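Local coordinates for protein AHL synthase (Burkholderia glumae, PDB 3P2H) that probably makes N-acyl-homoserine lactone quorum-sensing signals from acyl-ACP and S-adenosyl-L-methionine, releasing S-methyl-5'-thioadenosine, at residues 44-56 and 68-82. The protein carries 3 engineered substitutions. Numbering follows the deposited sequence.
Sequences RDQYDRDDTVYVL and ARLLPTTRPYLLQEV. With MTA (5'-deoxy-5'-methylthioadenosine), chain B.
Arg69 grips Asp45 end-on beside the adenine of MTA, where the antiparallel hairpin of strands 53-58 and 64-72 in this autoinducer synthase opens into the nucleoside pocket. NH1 of Arg69 lies 2.7 Å from Asp45 OD1 and NH2 lies 3.0 Å from OD2. The carboxylate and guanidinium planes are nearly coplanar, 27° apart. The same NH1 makes a second salt bridge, to Asp48 OD1, which it meets from above the carboxylate plane. Asp45 OD2 also accepts from MTA N6 (2.8 Å), which donates to Gln46 OE1 as well, so N6 is held by two acceptors. Arg102 forms a further salt bridge with Asp45 OD2.

Tyr47 carries the loop 44-52 onto the start of helix 78-81. Its CB rests over one guanidinium face of Arg69; Gln46 CG lies over one face of its ring and Leu78 N over the opposite one, both offset toward the rim. Leu78 CD1 touches Tyr47 CE2 at 3.6 Å and also reaches the adenine. At the far end, Tyr47 OH donates to the anti lone pair of Glu81 OE2 (2.7 Å), and water 1 links that oxygen to Gln46 NE2.

A second shell positions these groups. Asp45 OD1 receives Tyr47 N in an Asx turn, from the face opposite to Arg69 NH1. Asp48 OD1 takes Tyr54 OH on its anti side, while Arg23 of helix 13-30 adds another salt bridge. Farther out, paired backbone bonds join Val53 and Leu70, whose side chains face helix 120-133.

Arg49 bends at chi3 (-57°), and its guanidinium holds Asp51 side-on through NE and NH2, one nitrogen to each oxygen. The remaining nitrogen, NH1, donates to Pro76 O at 3.0 Å and 169°, with that oxygen lying in the guanidinium plane.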
ATOM      1  N   ARG A  44      -3.653   6.782  12.068  1.00 21.15           N
ATOM      2  CA  ARG A  44      -3.137   7.644  11.009  1.00 22.61           C
ATOM      3  C   ARG A  44      -1.793   8.222  11.436  1.00 20.01           C
ATOM      4  O   ARG A  44      -1.513   8.338  12.630  1.00 18.42           O
ATOM      5  CB  ARG A  44      -4.117   8.780  10.692  1.00 25.87           C
ATOM      6  CG  ARG A  44      -4.113   9.938  11.676  1.00 28.38           C
ATOM      7  CD  ARG A  44      -4.820  11.155  11.078  1.00 32.97           C
ATOM      8  NE  ARG A  44      -6.197  10.848  10.699  1.00 37.80           N
ATOM      9  CZ  ARG A  44      -7.097  11.750  10.312  1.00 40.62           C
ATOM     10  NH1 ARG A  44      -6.773  13.039  10.244  1.00 42.12           N
ATOM     11  NH2 ARG A  44      -8.331  11.363  10.000  1.00 40.29           N
ATOM     12  N   ASP A  45      -0.956   8.556  10.459  1.00 19.00           N
ATOM     13  CA  ASP A  45       0.356   9.134  10.737  1.00 18.99           C
ATOM     14  C   ASP A  45       0.586  10.397   9.902  1.00 18.00           C
ATOM     15  O   ASP A  45      -0.345  10.929   9.302  1.00 16.79           O
ATOM     16  CB  ASP A  45       1.469   8.114  10.460  1.00 18.86           C
ATOM     17  CG  ASP A  45       1.495   7.648   9.018  1.00 17.94           C
ATOM     18  OD1 ASP A  45       0.914   8.330   8.153  1.00 17.54           O
ATOM     19  OD2 ASP A  45       2.119   6.601   8.750  1.00 19.50           O
ATOM     20  N   GLN A  46       1.829  10.866   9.861  1.00 18.09           N
ATOM     21  CA  GLN A  46       2.166  12.079   9.117  1.00 17.65           C
ATOM     22  C   GLN A  46       2.061  11.928   7.603  1.00 18.02           C
ATOM     23  O   GLN A  46       2.138  12.918   6.872  1.00 18.25           O
ATOM     24  CB  GLN A  46       3.582  12.546   9.463  1.00 18.96           C
ATOM     25  CG  GLN A  46       4.695  11.641   8.938  1.00 20.30           C
ATOM     26  CD  GLN A  46       5.171  10.637   9.967  1.00 22.88           C
ATOM     27  OE1 GLN A  46       4.381   9.879  10.520  1.00 23.02           O
ATOM     28  NE2 GLN A  46       6.480  10.627  10.230  1.00 21.28           N
ATOM     29  N   TYR A  47       1.884  10.700   7.129  1.00 17.16           N
ATOM     30  CA  TYR A  47       1.788  10.465   5.694  1.00 17.37           C
ATOM     31  C   TYR A  47       0.363  10.487   5.153  1.00 18.90           C
ATOM     32  O   TYR A  47       0.138  10.291   3.959  1.00 17.92           O
ATOM     33  CB  TYR A  47       2.500   9.162   5.355  1.00 17.66           C
ATOM     34  CG  TYR A  47       3.947   9.245   5.765  1.00 15.87           C
ATOM     35  CD1 TYR A  47       4.816  10.113   5.111  1.00 17.83           C
ATOM     36  CD2 TYR A  47       4.418   8.553   6.875  1.00 15.54           C
ATOM     37  CE1 TYR A  47       6.119  10.300   5.561  1.00 18.66           C
ATOM     38  CE2 TYR A  47       5.715   8.733   7.333  1.00 17.42           C
ATOM     39  CZ  TYR A  47       6.559   9.614   6.673  1.00 17.05           C
ATOM     40  OH  TYR A  47       7.823   9.853   7.152  1.00 17.49           O
ATOM     41  N   ASP A  48      -0.595  10.738   6.040  1.00 17.63           N
ATOM     42  CA  ASP A  48      -1.991  10.834   5.643  1.00 18.57           C
ATOM     43  C   ASP A  48      -2.251  12.326   5.446  1.00 18.36           C
ATOM     44  O   ASP A  48      -2.493  13.050   6.405  1.00 17.26           O
ATOM     45  CB  ASP A  48      -2.886  10.252   6.735  1.00 16.86           C
ATOM     46  CG  ASP A  48      -2.751   8.748   6.842  1.00 16.67           C
ATOM     47  OD1 ASP A  48      -3.005   8.068   5.830  1.00 16.64           O
ATOM     48  OD2 ASP A  48      -2.385   8.249   7.924  1.00 16.60           O
ATOM     49  N   ARG A  49      -2.174  12.773   4.195  1.00 18.57           N
ATOM     50  CA  ARG A  49      -2.342  14.183   3.850  1.00 19.13           C
ATOM     51  C   ARG A  49      -3.440  14.381   2.812  1.00 18.98           C
ATOM     52  O   ARG A  49      -3.977  13.416   2.272  1.00 18.32           O
ATOM     53  CB  ARG A  49      -1.028  14.734   3.287  1.00 17.57           C
ATOM     54  CG  ARG A  49       0.215  14.325   4.068  1.00 17.44           C
ATOM     55  CD  ARG A  49       1.497  14.890   3.443  1.00 18.33           C
ATOM     56  NE  ARG A  49       1.663  14.489   2.044  1.00 17.04           N
ATOM     57  CZ  ARG A  49       2.646  13.718   1.585  1.00 17.91           C
ATOM     58  NH1 ARG A  49       3.574  13.247   2.412  1.00 16.27           N
ATOM     59  NH2 ARG A  49       2.702  13.419   0.292  1.00 15.97           N
ATOM     60  N   ASP A  50      -3.758  15.636   2.517  1.00 18.43           N
ATOM     61  CA  ASP A  50      -4.794  15.925   1.537  1.00 19.37           C
ATOM     62  C   ASP A  50      -4.454  15.314   0.185  1.00 19.33           C
ATOM     63  O   ASP A  50      -5.349  14.900  -0.551  1.00 18.72           O
ATOM     64  CB  ASP A  50      -4.978  17.434   1.349  1.00 20.34           C
ATOM     65  CG  ASP A  50      -5.590  18.115   2.560  1.00 22.33           C
ATOM     66  OD1 ASP A  50      -6.144  17.426   3.446  1.00 21.77           O
ATOM     67  OD2 ASP A  50      -5.526  19.362   2.614  1.00 23.50           O
ATOM     68  N   ASP A  51      -3.161  15.258  -0.137  1.00 19.11           N
ATOM     69  CA  ASP A  51      -2.719  14.725  -1.425  1.00 19.41           C
ATOM     70  C   ASP A  51      -2.519  13.208  -1.468  1.00 17.65           C
ATOM     71  O   ASP A  51      -2.258  12.640  -2.529  1.00 16.38           O
ATOM     72  CB  ASP A  51      -1.432  15.439  -1.869  1.00 19.76           C
ATOM     73  CG  ASP A  51      -0.236  15.088  -1.009  1.00 21.99           C
ATOM     74  OD1 ASP A  51       0.670  14.395  -1.519  1.00 22.82           O
ATOM     75  OD2 ASP A  51      -0.197  15.496   0.172  1.00 19.43           O
ATOM     76  N   THR A  52      -2.657  12.552  -0.319  1.00 16.60           N
ATOM     77  CA  THR A  52      -2.485  11.106  -0.250  1.00 14.40           C
ATOM     78  C   THR A  52      -3.567  10.409  -1.062  1.00 14.77           C
ATOM     79  O   THR A  52      -4.711  10.852  -1.084  1.00 13.38           O
ATOM     80  CB  THR A  52      -2.561  10.609   1.208  1.00 13.65           C
ATOM     81  OG1 THR A  52      -1.560  11.272   1.988  1.00 14.58           O
ATOM     82  CG2 THR A  52      -2.331   9.109   1.274  1.00 10.94           C
ATOM     83  N   VAL A  53      -3.199   9.328  -1.743  1.00 13.77           N
ATOM     84  CA  VAL A  53      -4.156   8.567  -2.543  1.00 14.19           C
ATOM     85  C   VAL A  53      -4.508   7.304  -1.768  1.00 14.99           C
ATOM     86  O   VAL A  53      -3.627   6.667  -1.190  1.00 13.52           O
ATOM     87  CB  VAL A  53      -3.561   8.181  -3.923  1.00 16.62           C
ATOM     88  CG1 VAL A  53      -4.531   7.293  -4.691  1.00 16.24           C
ATOM     89  CG2 VAL A  53      -3.263   9.443  -4.719  1.00 16.06           C
ATOM     90  N   TYR A  54      -5.792   6.954  -1.742  1.00 14.31           N
ATOM     91  CA  TYR A  54      -6.236   5.767  -1.010  1.00 15.37           C
ATOM     92  C   TYR A  54      -7.069   4.797  -1.834  1.00 16.27           C
ATOM     93  O   TYR A  54      -7.842   5.190  -2.711  1.00 17.37           O
ATOM     94  CB  TYR A  54      -7.075   6.162   0.207  1.00 14.19           C
ATOM     95  CG  TYR A  54      -6.361   6.994   1.239  1.00 14.00           C
ATOM     96  CD1 TYR A  54      -5.452   6.419   2.126  1.00 14.11           C
ATOM     97  CD2 TYR A  54      -6.601   8.363   1.331  1.00 13.46           C
ATOM     98  CE1 TYR A  54      -4.798   7.189   3.084  1.00 15.17           C
ATOM     99  CE2 TYR A  54      -5.956   9.143   2.281  1.00 14.66           C
ATOM    100  CZ  TYR A  54      -5.058   8.555   3.153  1.00 15.36           C
ATOM    101  OH  TYR A  54      -4.429   9.338   4.089  1.00 15.95           O
ATOM    102  N   VAL A  55      -6.912   3.518  -1.522  1.00 16.12           N
ATOM    103  CA  VAL A  55      -7.670   2.471  -2.174  1.00 15.25           C
ATOM    104  C   VAL A  55      -8.422   1.756  -1.058  1.00 16.04           C
ATOM    105  O   VAL A  55      -7.822   1.383  -0.053  1.00 15.77           O
ATOM    106  CB  VAL A  55      -6.755   1.443  -2.881  1.00 17.50           C
ATOM    107  CG1 VAL A  55      -7.609   0.346  -3.530  1.00 15.19           C
ATOM    108  CG2 VAL A  55      -5.884   2.135  -3.918  1.00 16.16           C
ATOM    109  N   LEU A  56      -9.731   1.592  -1.216  1.00 15.70           N
ATOM    110  CA  LEU A  56     -10.531   0.885  -0.219  1.00 15.95           C
ATOM    111  C   LEU A  56     -11.260  -0.259  -0.909  1.00 15.88           C
ATOM    112  O   LEU A  56     -11.778  -0.096  -2.010  1.00 14.99           O
ATOM    113  CB  LEU A  56     -11.583   1.801   0.429  1.00 18.24           C
ATOM    114  CG  LEU A  56     -11.191   3.104   1.128  1.00 20.34           C
ATOM    115  CD1 LEU A  56     -12.333   3.532   2.039  1.00 20.32           C
ATOM    116  CD2 LEU A  56      -9.934   2.916   1.940  1.00 23.23           C
ATOM    117  N   ALA A  68      -5.228   0.536   1.119  1.00 13.68           N
ATOM    118  CA  ALA A  68      -3.898   0.776   0.590  1.00 15.05           C
ATOM    119  C   ALA A  68      -3.676   2.278   0.527  1.00 15.17           C
ATOM    120  O   ALA A  68      -4.622   3.052   0.381  1.00 15.28           O
ATOM    121  CB  ALA A  68      -3.748   0.163  -0.791  1.00 15.16           C
ATOM    122  N   ARG A  69      -2.420   2.676   0.658  1.00 15.05           N
ATOM    123  CA  ARG A  69      -2.050   4.081   0.624  1.00 15.85           C
ATOM    124  C   ARG A  69      -0.992   4.268  -0.451  1.00 15.38           C
ATOM    125  O   ARG A  69      -0.046   3.490  -0.531  1.00 14.42           O
ATOM    126  CB  ARG A  69      -1.496   4.502   1.992  1.00 14.65           C
ATOM    127  CG  ARG A  69      -1.070   5.947   2.070  1.00 16.25           C
ATOM    128  CD  ARG A  69      -0.924   6.409   3.510  1.00 14.90           C
ATOM    129  NE  ARG A  69       0.275   5.890   4.159  1.00 13.64           N
ATOM    130  CZ  ARG A  69       0.608   6.155   5.417  1.00 14.02           C
ATOM    131  NH1 ARG A  69      -0.177   6.925   6.157  1.00 13.49           N
ATOM    132  NH2 ARG A  69       1.733   5.678   5.925  1.00 10.51           N
ATOM    133  N   LEU A  70      -1.170   5.290  -1.282  1.00 14.64           N
ATOM    134  CA  LEU A  70      -0.222   5.586  -2.352  1.00 15.19           C
ATOM    135  C   LEU A  70       0.326   6.999  -2.198  1.00 15.42           C
ATOM    136  O   LEU A  70      -0.433   7.951  -2.008  1.00 14.97           O
ATOM    137  CB  LEU A  70      -0.898   5.439  -3.720  1.00 14.69           C
ATOM    138  CG  LEU A  70      -1.189   3.998  -4.161  1.00 15.13           C
ATOM    139  CD1 LEU A  70      -2.047   4.000  -5.411  1.00 15.54           C
ATOM    140  CD2 LEU A  70       0.119   3.282  -4.418  1.00 15.25           C
ATOM    141  N   LEU A  71       1.647   7.124  -2.272  1.00 15.46           N
ATOM    142  CA  LEU A  71       2.318   8.414  -2.150  1.00 15.17           C
ATOM    143  C   LEU A  71       3.395   8.555  -3.210  1.00 14.75           C
ATOM    144  O   LEU A  71       4.074   7.591  -3.536  1.00 14.45           O
ATOM    145  CB  LEU A  71       2.980   8.548  -0.776  1.00 17.31           C
ATOM    146  CG  LEU A  71       2.106   8.629   0.475  1.00 18.03           C
ATOM    147  CD1 LEU A  71       2.993   8.481   1.709  1.00 18.47           C
ATOM    148  CD2 LEU A  71       1.348   9.954   0.491  1.00 18.16           C
ATOM    149  N   PRO A  72       3.562   9.763  -3.768  1.00 14.80           N
ATOM    150  CA  PRO A  72       4.594   9.962  -4.786  1.00 13.42           C
ATOM    151  C   PRO A  72       5.928  10.088  -4.054  1.00 13.79           C
ATOM    152  O   PRO A  72       5.986  10.679  -2.975  1.00 13.76           O
ATOM    153  CB  PRO A  72       4.170  11.270  -5.450  1.00 15.17           C
ATOM    154  CG  PRO A  72       3.599  12.043  -4.304  1.00 15.43           C
ATOM    155  CD  PRO A  72       2.777  10.995  -3.561  1.00 14.15           C
ATOM    156  N   THR A  73       6.998   9.541  -4.618  1.00 13.13           N
ATOM    157  CA  THR A  73       8.288   9.633  -3.945  1.00 12.97           C
ATOM    158  C   THR A  73       8.905  11.029  -4.016  1.00 14.00           C
ATOM    159  O   THR A  73       9.887  11.310  -3.326  1.00 13.32           O
ATOM    160  CB  THR A  73       9.294   8.619  -4.502  1.00 13.69           C
ATOM    161  OG1 THR A  73       9.380   8.757  -5.924  1.00 13.75           O
ATOM    162  CG2 THR A  73       8.874   7.198  -4.131  1.00 12.59           C
ATOM    163  N   THR A  74       8.337  11.902  -4.844  1.00 13.51           N
ATOM    164  CA  THR A  74       8.850  13.259  -4.958  1.00 16.23           C
ATOM    165  C   THR A  74       8.435  14.071  -3.729  1.00 17.18           C
ATOM    166  O   THR A  74       8.833  15.223  -3.566  1.00 17.49           O
ATOM    167  CB  THR A  74       8.329  13.954  -6.217  1.00 15.85           C
ATOM    168  OG1 THR A  74       6.902  13.932  -6.214  1.00 15.74           O
ATOM    169  CG2 THR A  74       8.849  13.258  -7.464  1.00 17.96           C
ATOM    170  N   ARG A  75       7.617  13.463  -2.876  1.00 17.14           N
ATOM    171  CA  ARG A  75       7.178  14.116  -1.648  1.00 18.37           C
ATOM    172  C   ARG A  75       7.540  13.191  -0.495  1.00 17.18           C
ATOM    173  O   ARG A  75       7.865  12.027  -0.713  1.00 17.59           O
ATOM    174  CB  ARG A  75       5.671  14.384  -1.676  1.00 19.34           C
ATOM    175  CG  ARG A  75       5.269  15.459  -2.677  1.00 24.11           C
ATOM    176  CD  ARG A  75       3.820  15.898  -2.500  1.00 28.42           C
ATOM    177  NE  ARG A  75       3.417  16.795  -3.577  1.00 34.49           N
ATOM    178  CZ  ARG A  75       2.222  17.367  -3.684  1.00 36.95           C
ATOM    179  NH1 ARG A  75       1.284  17.142  -2.772  1.00 38.54           N
ATOM    180  NH2 ARG A  75       1.966  18.166  -4.713  1.00 38.59           N
ATOM    181  N   PRO A  76       7.496  13.697   0.745  1.00 16.90           N
ATOM    182  CA  PRO A  76       7.838  12.873   1.908  1.00 16.51           C
ATOM    183  C   PRO A  76       7.096  11.542   1.971  1.00 15.05           C
ATOM    184  O   PRO A  76       5.892  11.493   1.730  1.00 14.23           O
ATOM    185  CB  PRO A  76       7.485  13.780   3.083  1.00 16.78           C
ATOM    186  CG  PRO A  76       7.758  15.155   2.533  1.00 18.70           C
ATOM    187  CD  PRO A  76       7.144  15.069   1.159  1.00 17.81           C
ATOM    188  N   TYR A  77       7.823  10.467   2.273  1.00 14.36           N
ATOM    189  CA  TYR A  77       7.210   9.146   2.413  1.00 14.83           C
ATOM    190  C   TYR A  77       7.852   8.271   3.506  1.00 14.29           C
ATOM    191  O   TYR A  77       8.973   8.521   3.945  1.00 13.21           O
ATOM    192  CB  TYR A  77       7.137   8.412   1.067  1.00 13.61           C
ATOM    193  CG  TYR A  77       8.436   8.069   0.367  1.00 12.83           C
ATOM    194  CD1 TYR A  77       9.158   9.032  -0.348  1.00 12.82           C
ATOM    195  CD2 TYR A  77       8.886   6.752   0.329  1.00 12.62           C
ATOM    196  CE1 TYR A  77      10.294   8.674  -1.098  1.00 11.85           C
ATOM    197  CE2 TYR A  77      10.011   6.389  -0.407  1.00 11.75           C
ATOM    198  CZ  TYR A  77      10.706   7.348  -1.122  1.00 12.91           C
ATOM    199  OH  TYR A  77      11.784   6.955  -1.888  1.00 13.61           O
ATOM    200  N   LEU A  78       7.111   7.259   3.946  1.00 15.36           N
ATOM    201  CA  LEU A  78       7.517   6.368   5.035  1.00 14.94           C
ATOM    202  C   LEU A  78       8.884   5.683   4.959  1.00 14.51           C
ATOM    203  O   LEU A  78       9.704   5.827   5.863  1.00 13.47           O
ATOM    204  CB  LEU A  78       6.412   5.322   5.252  1.00 18.09           C
ATOM    205  CG  LEU A  78       6.472   4.425   6.493  1.00 20.83           C
ATOM    206  CD1 LEU A  78       6.682   5.274   7.735  1.00 23.12           C
ATOM    207  CD2 LEU A  78       5.180   3.624   6.605  1.00 23.06           C
ATOM    208  N   LEU A  79       9.128   4.925   3.901  1.00 14.34           N
ATOM    209  CA  LEU A  79      10.401   4.227   3.748  1.00 15.46           C
ATOM    210  C   LEU A  79      11.559   5.227   3.748  1.00 15.75           C
ATOM    211  O   LEU A  79      12.597   5.010   4.368  1.00 16.40           O
ATOM    212  CB  LEU A  79      10.385   3.426   2.438  1.00 16.13           C
ATOM    213  CG  LEU A  79      11.624   2.626   2.024  1.00 18.01           C
ATOM    214  CD1 LEU A  79      12.039   1.662   3.135  1.00 17.24           C
ATOM    215  CD2 LEU A  79      11.320   1.868   0.736  1.00 20.19           C
ATOM    216  N   GLN A  80      11.356   6.336   3.054  1.00 16.94           N
ATOM    217  CA  GLN A  80      12.360   7.383   2.934  1.00 16.18           C
ATOM    218  C   GLN A  80      12.780   8.007   4.254  1.00 16.47           C
ATOM    219  O   GLN A  80      13.965   8.038   4.583  1.00 16.92           O
ATOM    220  CB  GLN A  80      11.831   8.475   2.011  1.00 16.83           C
ATOM    221  CG  GLN A  80      12.689   9.726   1.941  1.00 18.36           C
ATOM    222  CD  GLN A  80      11.972  10.854   1.231  1.00 18.62           C
ATOM    223  OE1 GLN A  80      10.927  11.318   1.685  1.00 18.25           O
ATOM    224  NE2 GLN A  80      12.523  11.295   0.106  1.00 17.77           N
ATOM    225  N   GLU A  81      11.801   8.497   5.007  1.00 16.33           N
ATOM    226  CA  GLU A  81      12.055   9.169   6.274  1.00 18.26           C
ATOM    227  C   GLU A  81      12.186   8.301   7.515  1.00 18.77           C
ATOM    228  O   GLU A  81      13.016   8.577   8.373  1.00 20.27           O
ATOM    229  CB  GLU A  81      10.965  10.223   6.512  1.00 18.65           C
ATOM    230  CG  GLU A  81      10.995  11.336   5.483  1.00 19.91           C
ATOM    231  CD  GLU A  81       9.981  12.431   5.749  1.00 21.73           C
ATOM    232  OE1 GLU A  81      10.200  13.549   5.242  1.00 19.17           O
ATOM    233  OE2 GLU A  81       8.971  12.176   6.447  1.00 21.22           O
ATOM    234  N   VAL A  82      11.375   7.256   7.613  1.00 18.70           N
ATOM    235  CA  VAL A  82      11.389   6.386   8.781  1.00 19.73           C
ATOM    236  C   VAL A  82      12.296   5.154   8.686  1.00 19.55           C
ATOM    237  O   VAL A  82      13.041   4.865   9.620  1.00 20.07           O
ATOM    238  CB  VAL A  82       9.948   5.929   9.116  1.00 21.31           C
ATOM    239  CG1 VAL A  82       9.941   5.020  10.350  1.00 23.59           C
ATOM    240  CG2 VAL A  82       9.075   7.147   9.356  1.00 21.12           C
TER
HETATM  241  CS  MTA B 204       5.751  -0.953   7.935  1.00 37.89           C
HETATM  242  S5' MTA B 204       6.756  -2.056   8.973  1.00 38.86           S
HETATM  243  C5' MTA B 204       5.810  -2.030  10.526  1.00 34.43           C
HETATM  244  C4' MTA B 204       6.386  -1.037  11.538  1.00 32.50           C
HETATM  245  O4' MTA B 204       6.299   0.292  10.952  1.00 31.04           O
HETATM  246  C2' MTA B 204       4.908   0.371  12.831  1.00 30.42           C
HETATM  247  O2' MTA B 204       4.596   0.873  14.134  1.00 33.33           O
HETATM  248  C3' MTA B 204       5.528  -1.071  12.811  1.00 30.96           C
HETATM  249  O3' MTA B 204       6.382  -1.239  13.949  1.00 32.15           O
HETATM  250  C1' MTA B 204       5.951   1.185  12.044  1.00 27.90           C
HETATM  251  N9  MTA B 204       5.387   2.425  11.473  1.00 25.22           N
HETATM  252  C8  MTA B 204       4.349   2.535  10.579  1.00 23.93           C
HETATM  253  N7  MTA B 204       4.113   3.777  10.285  1.00 24.17           N
HETATM  254  C5  MTA B 204       4.987   4.560  10.970  1.00 24.19           C
HETATM  255  C6  MTA B 204       5.227   5.972  11.065  1.00 23.24           C
HETATM  256  N6  MTA B 204       4.451   6.857  10.338  1.00 23.54           N
HETATM  257  N1  MTA B 204       6.233   6.423  11.884  1.00 22.51           N
HETATM  258  C2  MTA B 204       7.011   5.568  12.612  1.00 23.30           C
HETATM  259  N3  MTA B 204       6.790   4.223  12.528  1.00 22.98           N
HETATM  260  C4  MTA B 204       5.823   3.688  11.747  1.00 23.94           C
HETATM  261  O   HOH W   1       8.457  12.280   9.271  1.00 31.77           O
HETATM  262  O   HOH W   2       4.636  11.520  -0.746  1.00 17.86           O